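Local structure of ATP-dependent DNA helicase PIF1 (Candida albicans, 7OTJ) at residues A215-L225 / R486-R496; C142-P150 / E472-R482. The protein uses ATP hydrolysis to move 5'-3' along single-stranded DNA and unwind duplexes, and probably resolves G-quadruplexes and RNA-DNA hybrids to keep nuclear and mitochondrial genomes stable. All coordinates share one frame; numbering follows the deposited sequence.

Contact 1: A215-L225 / R486-R496; sequences ARDFCRLSRPL and RAGLQVLNFNR. With PO4 (phosphate ion), chain R; PO4 (phosphate ion), chain Q.
The carbonyl oxygen of R486 is gripped twice: R223 NH2 reaches R486 O at 2.8 Å, nearly straight (169°) and in the carbonyl plane, while L489 N closes the turn onto the same oxygen. R223 starts off pointing away from 486-496. With CG wedged between backbone N and carbonyl carbon (chi1 37°) and bends at its next two torsions, its guanidinium folds back to meet R486 O edge-on. Q490 answers from the strand with an extended chain: its NE2 bonds S222 O at 2.9 Å, the oxygen lying in the amide plane, and a water bridges its OE1 to L225 N. Strand 489-492 is the outermost strand of the four-stranded parallel sheet of the second RecA-like domain. It pairs with strand 463-466 on one edge, and on the other the chain leaving helix 212-219 lies along it, L221 O accepting from V491 N at 3.1 Å. Beside that bond, L221 CD1 fits against L489 CD2 (3.7 Å) and the R486 aliphatic chain. Past the strand, F494 turns its ring toward the helix; F218 CB sits over the ring face, 3.7 Å from the F494 centroid, and the two near-parallel rings are slid apart and barely overlap. A215 CB touches F494 CE1 and lies over a face of the R496 guanidinium. R496, salt-bridged to D212, holds a phosphate (probably from the crystallisation liquor) through its backbone N and, weakly, NE and NH2; R486, salt-bridged to D195, bonds O1 of another through NH2 at 2.8 Å.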
loop_
_atom_site.group_PDB
_atom_site.type_symbol
_atom_site.label_atom_id
_atom_site.label_comp_id
_atom_site.label_asym_id
_atom_site.label_seq_id
_atom_site.Cartn_x
_atom_site.Cartn_y
_atom_site.Cartn_z
ATOM N N ALA A 215 5.302 8.043 26.900
ATOM C CA ALA A 215 6.477 7.212 26.650
ATOM C C ALA A 215 6.508 6.009 27.583
ATOM O O ALA A 215 6.792 4.885 27.150
ATOM C CB ALA A 215 7.752 8.040 26.802
ATOM N N ARG A 216 6.237 6.225 28.869
ATOM C CA ARG A 216 6.195 5.103 29.798
ATOM C C ARG A 216 5.081 4.122 29.442
ATOM O O ARG A 216 5.289 2.903 29.457
ATOM C CB ARG A 216 6.022 5.625 31.222
ATOM C CG ARG A 216 6.151 4.554 32.272
ATOM C CD ARG A 216 4.830 4.319 32.964
ATOM N NE ARG A 216 4.543 5.342 33.965
ATOM C CZ ARG A 216 3.634 6.297 33.825
ATOM N NH1 ARG A 216 2.912 6.408 32.719
ATOM N NH2 ARG A 216 3.438 7.157 34.821
ATOM N N ASP A 217 3.903 4.637 29.070
ATOM C CA ASP A 217 2.775 3.767 28.747
ATOM C C ASP A 217 3.066 2.885 27.539
ATOM O O ASP A 217 2.503 1.789 27.420
ATOM C CB ASP A 217 1.505 4.594 28.523
ATOM C CG ASP A 217 0.877 5.079 29.825
ATOM O OD1 ASP A 217 1.499 4.903 30.894
ATOM O OD2 ASP A 217 -0.242 5.631 29.781
ATOM N N PHE A 218 3.922 3.343 26.623
ATOM C CA PHE A 218 4.289 2.490 25.501
ATOM C C PHE A 218 5.323 1.449 25.909
ATOM O O PHE A 218 5.262 0.303 25.453
ATOM C CB PHE A 218 4.819 3.331 24.336
ATOM C CG PHE A 218 3.742 3.911 23.466
ATOM C CD1 PHE A 218 2.913 3.083 22.727
ATOM C CD2 PHE A 218 3.572 5.284 23.367
ATOM C CE1 PHE A 218 1.921 3.614 21.913
ATOM C CE2 PHE A 218 2.586 5.817 22.557
ATOM C CZ PHE A 218 1.761 4.982 21.831
ATOM N N CYS A 219 6.267 1.818 26.780
ATOM C CA CYS A 219 7.247 0.840 27.237
ATOM C C CYS A 219 6.578 -0.291 28.002
ATOM O O CYS A 219 7.033 -1.439 27.934
ATOM C CB CYS A 219 8.314 1.525 28.090
ATOM S SG CYS A 219 9.437 2.586 27.145
ATOM N N ARG A 220 5.453 -0.011 28.661
ATOM C CA ARG A 220 4.738 -1.055 29.381
ATOM C C ARG A 220 4.163 -2.101 28.435
ATOM O O ARG A 220 3.867 -3.219 28.872
ATOM C CB ARG A 220 3.619 -0.444 30.234
ATOM C CG ARG A 220 4.110 0.492 31.337
ATOM C CD ARG A 220 3.211 0.419 32.564
ATOM N NE ARG A 220 2.119 1.377 32.520
ATOM C CZ ARG A 220 1.918 2.331 33.418
ATOM N NH1 ARG A 220 2.686 2.449 34.488
ATOM N NH2 ARG A 220 0.913 3.186 33.243
ATOM N N LEU A 221 4.024 -1.773 27.150
ATOM C CA LEU A 221 3.503 -2.695 26.150
ATOM C C LEU A 221 4.549 -3.681 25.636
ATOM O O LEU A 221 4.230 -4.495 24.762
ATOM C CB LEU A 221 2.903 -1.913 24.982
ATOM C CG LEU A 221 1.738 -1.007 25.376
ATOM C CD1 LEU A 221 1.181 -0.288 24.154
ATOM C CD2 LEU A 221 0.649 -1.801 26.095
ATOM N N SER A 222 5.792 -3.605 26.118
ATOM C CA SER A 222 6.809 -4.603 25.791
ATOM C C SER A 222 6.427 -6.020 26.210
ATOM O O SER A 222 7.088 -6.969 25.773
ATOM C CB SER A 222 8.148 -4.230 26.429
ATOM O OG SER A 222 8.044 -4.199 27.835
ATOM N N ARG A 223 5.413 -6.187 27.056
ATOM C CA ARG A 223 5.018 -7.521 27.489
ATOM C C ARG A 223 4.638 -8.373 26.282
ATOM O O ARG A 223 4.039 -7.868 25.329
ATOM C CB ARG A 223 3.847 -7.462 28.472
ATOM C CG ARG A 223 2.822 -6.387 28.158
ATOM C CD ARG A 223 1.446 -6.975 27.894
ATOM N NE ARG A 223 1.046 -6.777 26.505
ATOM C CZ ARG A 223 0.268 -5.793 26.083
ATOM N NH1 ARG A 223 -0.220 -4.888 26.916
ATOM N NH2 ARG A 223 -0.042 -5.721 24.796
ATOM N N PRO A 224 5.026 -9.646 26.266
ATOM C CA PRO A 224 4.625 -10.542 25.173
ATOM C C PRO A 224 3.113 -10.626 25.019
ATOM O O PRO A 224 2.362 -10.590 25.996
ATOM C CB PRO A 224 5.226 -11.893 25.581
ATOM C CG PRO A 224 5.511 -11.775 27.042
ATOM C CD PRO A 224 5.839 -10.335 27.278
ATOM N N LEU A 225 2.666 -10.697 23.771
ATOM C CA LEU A 225 1.255 -10.910 23.485
ATOM C C LEU A 225 0.894 -12.378 23.670
ATOM O O LEU A 225 1.655 -13.274 23.291
ATOM C CB LEU A 225 0.920 -10.479 22.060
ATOM C CG LEU A 225 0.976 -8.992 21.734
ATOM C CD1 LEU A 225 0.658 -8.799 20.268
ATOM C CD2 LEU A 225 -0.004 -8.232 22.600
ATOM N N ARG A 486 -4.372 -1.609 22.732
ATOM C CA ARG A 486 -3.107 -1.888 23.399
ATOM C C ARG A 486 -2.992 -3.352 23.794
ATOM O O ARG A 486 -1.886 -3.903 23.796
ATOM C CB ARG A 486 -2.948 -1.002 24.630
ATOM C CG ARG A 486 -2.593 0.436 24.306
ATOM C CD ARG A 486 -2.414 1.242 25.571
ATOM N NE ARG A 486 -3.689 1.506 26.220
ATOM C CZ ARG A 486 -3.825 2.146 27.373
ATOM N NH1 ARG A 486 -2.773 2.503 28.095
ATOM N NH2 ARG A 486 -5.045 2.446 27.808
ATOM N N ALA A 487 -4.114 -4.009 24.101
ATOM C CA ALA A 487 -4.051 -5.418 24.481
ATOM C C ALA A 487 -3.570 -6.296 23.334
ATOM O O ALA A 487 -3.056 -7.393 23.574
ATOM C CB ALA A 487 -5.409 -5.907 24.979
ATOM N N GLY A 488 -3.746 -5.855 22.088
ATOM C CA GLY A 488 -3.208 -6.632 20.990
ATOM C C GLY A 488 -1.985 -5.999 20.363
ATOM O O GLY A 488 -1.663 -6.274 19.207
ATOM N N LEU A 489 -1.258 -5.196 21.136
ATOM C CA LEU A 489 -0.068 -4.511 20.647
ATOM C C LEU A 489 1.098 -4.752 21.592
ATOM O O LEU A 489 0.974 -4.542 22.801
ATOM C CB LEU A 489 -0.317 -3.004 20.515
ATOM C CG LEU A 489 0.922 -2.114 20.384
ATOM C CD1 LEU A 489 1.607 -2.334 19.047
ATOM C CD2 LEU A 489 0.543 -0.661 20.567
ATOM N N GLN A 490 2.239 -5.150 21.034
ATOM C CA GLN A 490 3.494 -5.238 21.767
ATOM C C GLN A 490 4.498 -4.297 21.121
ATOM O O GLN A 490 4.682 -4.325 19.900
ATOM C CB GLN A 490 4.042 -6.670 21.783
ATOM C CG GLN A 490 5.432 -6.778 22.405
ATOM C CD GLN A 490 6.022 -8.173 22.299
ATOM O OE1 GLN A 490 5.879 -8.848 21.281
ATOM N NE2 GLN A 490 6.686 -8.614 23.361
ATOM N N VAL A 491 5.157 -3.480 21.937
ATOM C CA VAL A 491 6.110 -2.484 21.462
ATOM C C VAL A 491 7.489 -2.862 21.979
ATOM O O VAL A 491 7.692 -2.994 23.194
ATOM C CB VAL A 491 5.732 -1.064 21.907
ATOM C CG1 VAL A 491 6.776 -0.064 21.418
ATOM C CG2 VAL A 491 4.347 -0.692 21.389
ATOM N N LEU A 492 8.427 -3.061 21.061
ATOM C CA LEU A 492 9.806 -3.371 21.406
ATOM C C LEU A 492 10.703 -2.182 21.088
ATOM O O LEU A 492 10.561 -1.545 20.038
ATOM C CB LEU A 492 10.292 -4.618 20.657
ATOM C CG LEU A 492 9.519 -5.917 20.914
ATOM C CD1 LEU A 492 10.066 -7.045 20.054
ATOM C CD2 LEU A 492 9.541 -6.301 22.385
ATOM N N ASN A 493 11.618 -1.886 22.014
ATOM C CA ASN A 493 12.661 -0.874 21.834
ATOM C C ASN A 493 12.086 0.521 21.603
ATOM O O ASN A 493 12.633 1.312 20.833
ATOM C CB ASN A 493 13.597 -1.261 20.689
ATOM C CG ASN A 493 14.329 -2.555 20.956
ATOM O OD1 ASN A 493 15.293 -2.586 21.723
ATOM N ND2 ASN A 493 13.882 -3.634 20.320
ATOM N N PHE A 494 11.022 0.854 22.335
ATOM C CA PHE A 494 10.426 2.178 22.230
ATOM C C PHE A 494 11.390 3.226 22.762
ATOM O O PHE A 494 12.099 3.000 23.745
ATOM C CB PHE A 494 9.108 2.259 23.003
ATOM C CG PHE A 494 8.463 3.623 22.952
ATOM C CD1 PHE A 494 8.814 4.616 23.856
ATOM C CD2 PHE A 494 7.512 3.918 21.988
ATOM C CE1 PHE A 494 8.237 5.870 23.794
ATOM C CE2 PHE A 494 6.929 5.169 21.922
ATOM C CZ PHE A 494 7.290 6.147 22.828
ATOM N N ASN A 495 11.429 4.374 22.092
ATOM C CA ASN A 495 12.239 5.490 22.555
ATOM C C ASN A 495 11.741 6.765 21.886
ATOM O O ASN A 495 11.421 6.757 20.695
ATOM C CB ASN A 495 13.720 5.240 22.247
ATOM C CG ASN A 495 14.638 6.119 23.050
ATOM O OD1 ASN A 495 14.325 7.277 23.329
ATOM N ND2 ASN A 495 15.791 5.577 23.426
ATOM N N ARG A 496 11.672 7.856 22.659
ATOM C CA ARG A 496 11.218 9.137 22.116
ATOM C C ARG A 496 12.096 9.620 20.970
ATOM O O ARG A 496 11.603 10.286 20.049
ATOM C CB ARG A 496 11.173 10.192 23.219
ATOM C CG ARG A 496 9.945 10.082 24.101
ATOM C CD ARG A 496 9.981 11.065 25.256
ATOM N NE ARG A 496 10.819 10.593 26.351
ATOM C CZ ARG A 496 10.817 11.115 27.569
ATOM N NH1 ARG A 496 10.039 12.138 27.881
ATOM N NH2 ARG A 496 11.612 10.592 28.502
HETATM P P PO4 R . 11.944 6.727 26.856
HETATM O O1 PO4 R . 12.465 6.832 25.446
HETATM O O2 PO4 R . 11.680 8.118 27.381
HETATM O O3 PO4 R . 10.662 5.929 26.867
HETATM O O4 PO4 R . 12.976 6.039 27.717
HETATM P P PO4 Q . -5.522 1.601 31.427
HETATM O O1 PO4 Q . -5.723 2.790 30.513
HETATM O O2 PO4 Q . -4.784 0.496 30.707
HETATM O O3 PO4 Q . -6.860 1.102 31.926
HETATM O O4 PO4 Q . -4.691 2.025 32.609
HETATM O O HOH W 1 4.582 -11.179 21.545
#

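Contact 2: C142-P150 / E472-R482; sequences CGDFYQLPP and ENGQAYVALSR. With ALF (tetrafluoroaluminate ion), chain F.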
loop_
_atom_site.group_PDB
_atom_site.type_symbol
_atom_site.label_atom_id
_atom_site.label_comp_id
_atom_site.label_asym_id
_atom_site.label_seq_id
_atom_site.Cartn_x
_atom_site.Cartn_y
_atom_site.Cartn_z
ATOM N N CYS A 142 -6.308 12.308 -0.187
ATOM C CA CYS A 142 -6.735 11.747 1.086
ATOM C C CYS A 142 -5.519 11.198 1.815
ATOM O O CYS A 142 -4.765 10.402 1.247
ATOM C CB CYS A 142 -7.780 10.649 0.864
ATOM S SG CYS A 142 -8.243 9.735 2.338
ATOM N N GLY A 143 -5.323 11.616 3.060
ATOM C CA GLY A 143 -4.216 11.085 3.833
ATOM C C GLY A 143 -3.917 11.958 5.040
ATOM O O GLY A 143 -4.757 12.737 5.489
ATOM N N ASP A 144 -2.692 11.808 5.542
ATOM C CA ASP A 144 -2.285 12.416 6.805
ATOM C C ASP A 144 -0.798 12.716 6.696
ATOM O O ASP A 144 0.011 11.785 6.623
ATOM C CB ASP A 144 -2.588 11.482 7.978
ATOM C CG ASP A 144 -2.194 12.073 9.329
ATOM O OD1 ASP A 144 -1.913 13.292 9.404
ATOM O OD2 ASP A 144 -2.163 11.310 10.326
ATOM N N PHE A 145 -0.435 14.000 6.645
ATOM C CA PHE A 145 0.971 14.340 6.462
ATOM C C PHE A 145 1.813 14.132 7.722
ATOM O O PHE A 145 3.043 14.217 7.636
ATOM C CB PHE A 145 1.112 15.779 5.951
ATOM C CG PHE A 145 0.686 15.956 4.512
ATOM C CD1 PHE A 145 1.471 15.473 3.474
ATOM C CD2 PHE A 145 -0.497 16.609 4.196
ATOM C CE1 PHE A 145 1.083 15.634 2.150
ATOM C CE2 PHE A 145 -0.888 16.772 2.876
ATOM C CZ PHE A 145 -0.101 16.286 1.853
ATOM N N TYR A 146 1.199 13.854 8.880
ATOM C CA TYR A 146 1.970 13.418 10.043
ATOM C C TYR A 146 2.436 11.975 9.910
ATOM O O TYR A 146 3.208 11.504 10.753
ATOM C CB TYR A 146 1.158 13.577 11.337
ATOM C CG TYR A 146 1.183 14.977 11.911
ATOM C CD1 TYR A 146 2.382 15.640 12.110
ATOM C CD2 TYR A 146 0.005 15.641 12.236
ATOM C CE1 TYR A 146 2.416 16.922 12.628
ATOM C CE2 TYR A 146 0.028 16.925 12.751
ATOM C CZ TYR A 146 1.238 17.561 12.943
ATOM O OH TYR A 146 1.280 18.840 13.453
ATOM N N GLN A 147 1.982 11.276 8.879
ATOM C CA GLN A 147 2.393 9.918 8.571
ATOM C C GLN A 147 3.596 9.983 7.625
ATOM O O GLN A 147 4.238 11.028 7.489
ATOM C CB GLN A 147 1.193 9.125 8.052
ATOM C CG GLN A 147 0.065 9.038 9.104
ATOM C CD GLN A 147 -0.989 7.985 8.800
ATOM O OE1 GLN A 147 -0.736 7.024 8.077
ATOM N NE2 GLN A 147 -2.178 8.162 9.363
ATOM N N LEU A 148 3.986 8.851 7.053
ATOM C CA LEU A 148 5.288 8.760 6.401
ATOM C C LEU A 148 5.426 9.778 5.267
ATOM O O LEU A 148 4.495 9.941 4.468
ATOM C CB LEU A 148 5.511 7.337 5.891
ATOM C CG LEU A 148 5.869 6.400 7.053
ATOM C CD1 LEU A 148 5.709 4.927 6.704
ATOM C CD2 LEU A 148 7.290 6.689 7.522
ATOM N N PRO A 149 6.551 10.487 5.180
ATOM C CA PRO A 149 6.769 11.438 4.086
ATOM C C PRO A 149 7.144 10.710 2.809
ATOM O O PRO A 149 7.322 9.484 2.825
ATOM C CB PRO A 149 7.937 12.288 4.608
ATOM C CG PRO A 149 8.723 11.327 5.429
ATOM C CD PRO A 149 7.686 10.470 6.117
ATOM N N PRO A 150 7.241 11.414 1.678
ATOM C CA PRO A 150 7.725 10.763 0.451
ATOM C C PRO A 150 9.112 10.170 0.650
ATOM O O PRO A 150 9.960 10.749 1.329
ATOM C CB PRO A 150 7.747 11.905 -0.576
ATOM C CG PRO A 150 6.833 12.928 -0.038
ATOM C CD PRO A 150 6.907 12.832 1.453
ATOM N N GLU A 472 12.801 7.529 10.272
ATOM C CA GLU A 472 12.067 8.506 9.483
ATOM C C GLU A 472 10.942 9.128 10.298
ATOM O O GLU A 472 10.337 8.479 11.156
ATOM C CB GLU A 472 11.490 7.844 8.220
ATOM C CG GLU A 472 10.776 8.781 7.253
ATOM C CD GLU A 472 11.718 9.748 6.566
ATOM O OE1 GLU A 472 11.979 10.831 7.130
ATOM O OE2 GLU A 472 12.200 9.420 5.461
ATOM N N ASN A 473 10.655 10.396 9.989
ATOM C CA ASN A 473 9.537 11.096 10.606
ATOM C C ASN A 473 8.241 10.344 10.358
ATOM O O ASN A 473 8.023 9.785 9.279
ATOM C CB ASN A 473 9.407 12.512 10.043
ATOM C CG ASN A 473 10.633 13.354 10.289
ATOM O OD1 ASN A 473 11.245 13.288 11.359
ATOM N ND2 ASN A 473 11.007 14.153 9.293
ATOM N N GLY A 474 7.358 10.375 11.355
ATOM C CA GLY A 474 6.078 9.705 11.285
ATOM C C GLY A 474 6.117 8.193 11.249
ATOM O O GLY A 474 5.049 7.569 11.280
ATOM N N GLN A 475 7.300 7.574 11.177
ATOM C CA GLN A 475 7.377 6.115 11.115
ATOM C C GLN A 475 6.915 5.467 12.422
ATOM O O GLN A 475 6.233 4.434 12.405
ATOM C CB GLN A 475 8.801 5.685 10.761
ATOM C CG GLN A 475 8.921 4.271 10.214
ATOM C CD GLN A 475 10.308 3.984 9.665
ATOM O OE1 GLN A 475 11.290 4.611 10.068
ATOM N NE2 GLN A 475 10.394 3.041 8.734
ATOM N N ALA A 476 7.297 6.037 13.569
ATOM C CA ALA A 476 6.786 5.517 14.834
ATOM C C ALA A 476 5.271 5.680 14.907
ATOM O O ALA A 476 4.550 4.738 15.254
ATOM C CB ALA A 476 7.481 6.199 16.018
ATOM N N TYR A 477 4.767 6.868 14.556
ATOM C CA TYR A 477 3.329 7.122 14.633
ATOM C C TYR A 477 2.532 6.145 13.770
ATOM O O TYR A 477 1.524 5.587 14.219
ATOM C CB TYR A 477 3.011 8.562 14.229
ATOM C CG TYR A 477 1.528 8.824 14.202
ATOM C CD1 TYR A 477 0.762 8.678 15.352
ATOM C CD2 TYR A 477 0.883 9.193 13.026
ATOM C CE1 TYR A 477 -0.599 8.897 15.333
ATOM C CE2 TYR A 477 -0.475 9.417 13.001
ATOM C CZ TYR A 477 -1.212 9.268 14.155
ATOM O OH TYR A 477 -2.568 9.494 14.131
ATOM N N VAL A 478 2.940 5.965 12.507
ATOM C CA VAL A 478 2.272 4.999 11.630
ATOM C C VAL A 478 2.310 3.604 12.242
ATOM O O VAL A 478 1.287 2.912 12.318
ATOM C CB VAL A 478 2.902 5.015 10.223
ATOM C CG1 VAL A 478 2.350 3.887 9.376
ATOM C CG2 VAL A 478 2.640 6.340 9.549
ATOM N N ALA A 479 3.484 3.184 12.718
ATOM C CA ALA A 479 3.633 1.836 13.264
ATOM C C ALA A 479 2.714 1.625 14.455
ATOM O O ALA A 479 1.921 0.677 14.482
ATOM C CB ALA A 479 5.087 1.585 13.664
ATOM N N LEU A 480 2.799 2.504 15.448
ATOM C CA LEU A 480 2.003 2.306 16.648
ATOM C C LEU A 480 0.509 2.499 16.405
ATOM O O LEU A 480 -0.297 1.910 17.132
ATOM C CB LEU A 480 2.500 3.248 17.750
ATOM C CG LEU A 480 3.987 3.057 18.095
ATOM C CD1 LEU A 480 4.469 4.029 19.160
ATOM C CD2 LEU A 480 4.256 1.615 18.511
ATOM N N SER A 481 0.117 3.249 15.377
ATOM C CA SER A 481 -1.297 3.521 15.138
ATOM C C SER A 481 -1.982 2.455 14.292
ATOM O O SER A 481 -3.186 2.567 14.041
ATOM C CB SER A 481 -1.473 4.892 14.479
ATOM O OG SER A 481 -0.669 5.012 13.324
ATOM N N ARG A 482 -1.249 1.430 13.850
ATOM C CA ARG A 482 -1.880 0.305 13.169
ATOM C C ARG A 482 -2.735 -0.532 14.108
ATOM O O ARG A 482 -3.646 -1.225 13.643
ATOM C CB ARG A 482 -0.823 -0.599 12.529
ATOM C CG ARG A 482 0.112 0.086 11.539
ATOM C CD ARG A 482 -0.655 0.785 10.448
ATOM N NE ARG A 482 -0.909 2.189 10.753
ATOM C CZ ARG A 482 -1.829 2.923 10.144
ATOM N NH1 ARG A 482 -2.621 2.408 9.218
ATOM N NH2 ARG A 482 -1.966 4.202 10.481
HETATM AL AL ALF F . -4.676 5.341 8.136
HETATM F F1 ALF F . -4.886 5.470 6.372
HETATM F F2 ALF F . -4.472 5.196 9.905
HETATM F F3 ALF F . -4.762 7.122 8.228
HETATM F F4 ALF F . -4.669 3.556 8.068
HETATM O O HOH W 2 -2.360 5.500 7.441
#
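E472 lays its side chain alongside the ring of P149, CD 3.6 Å from P149 CG, running in the opposite sense; the bend at its second torsion lets OE1 turn back to accept from N473 N. E472 also packs on a thymine base of the bound DNA. N473 presents its carbonyl, N473 O lying 3.3 Å from P149 CD and close to L148 CD2. G474, the N-cap of helix 475-481, has positive phi (67°), and its bare CA comes 3.4 Å from Y146 O at the closest approach of the two backbones. One residue on, Q475 CB supports L148 CD2 at 3.7 Å. Y477 then turns a ring edge to 142-150: its CE2 meets D144 OD2 and Q147 CG, ring and carboxylate standing nearly perpendicular (84°), while its hydroxyl is bonded to A27 N in the P-loop. V478 CG2 lies against Q147 CB (3.5 Å), approaching the glutamine from a different direction than the tyrosine. R482 closes the segment, its chain bent twice and its NE tied back to V478 O. NH1 bonds F4 of the tetrafluoroaluminate at 2.6 Å and NH2 bonds F2, while Q147 NE2 reaches F3 at 3.0 Å; K31 and R191 also bond the anion. D144 OD2, salt-bridged to R206, also accepts from Q147 NE2 through its anti lone pair and so helps fix the amide. The sequences GDFYQLPP and YVALSR match helicase motifs III and VI of superfamily 1. No hydrogen bond joins the two segments directly; they meet by packing and through the anion, a mimic of the gamma-phosphoryl group in the transition state, which is consistent with R482 acting as an arginine finger and with Q147 sensing the gamma-phosphate.

In the fold
Contact 2 is buried between the two RecA-like domains, whereas contact 1, centred 18 Å away, lies nearer the surface, at the edge of the second domain's sheet, where the chain after helix 212-219 covers strand 489-492. Helix 475-481, which precedes that strand in sequence, joins the sites: it gives contact 2 its Y477 and V478, while L480 packs on F218, V491 and F494 of contact 1. Contact 1 is held by direct hydrogen bonds to backbone carbonyls and a slid-apart pair of phenylalanine rings, with the R486 and R496 guanidinium groups turned to phosphates and aspartates; contact 2 is packing without a direct hydrogen bond, Q147 and R482 converging on the tetrafluoroaluminate and E472 at the DNA.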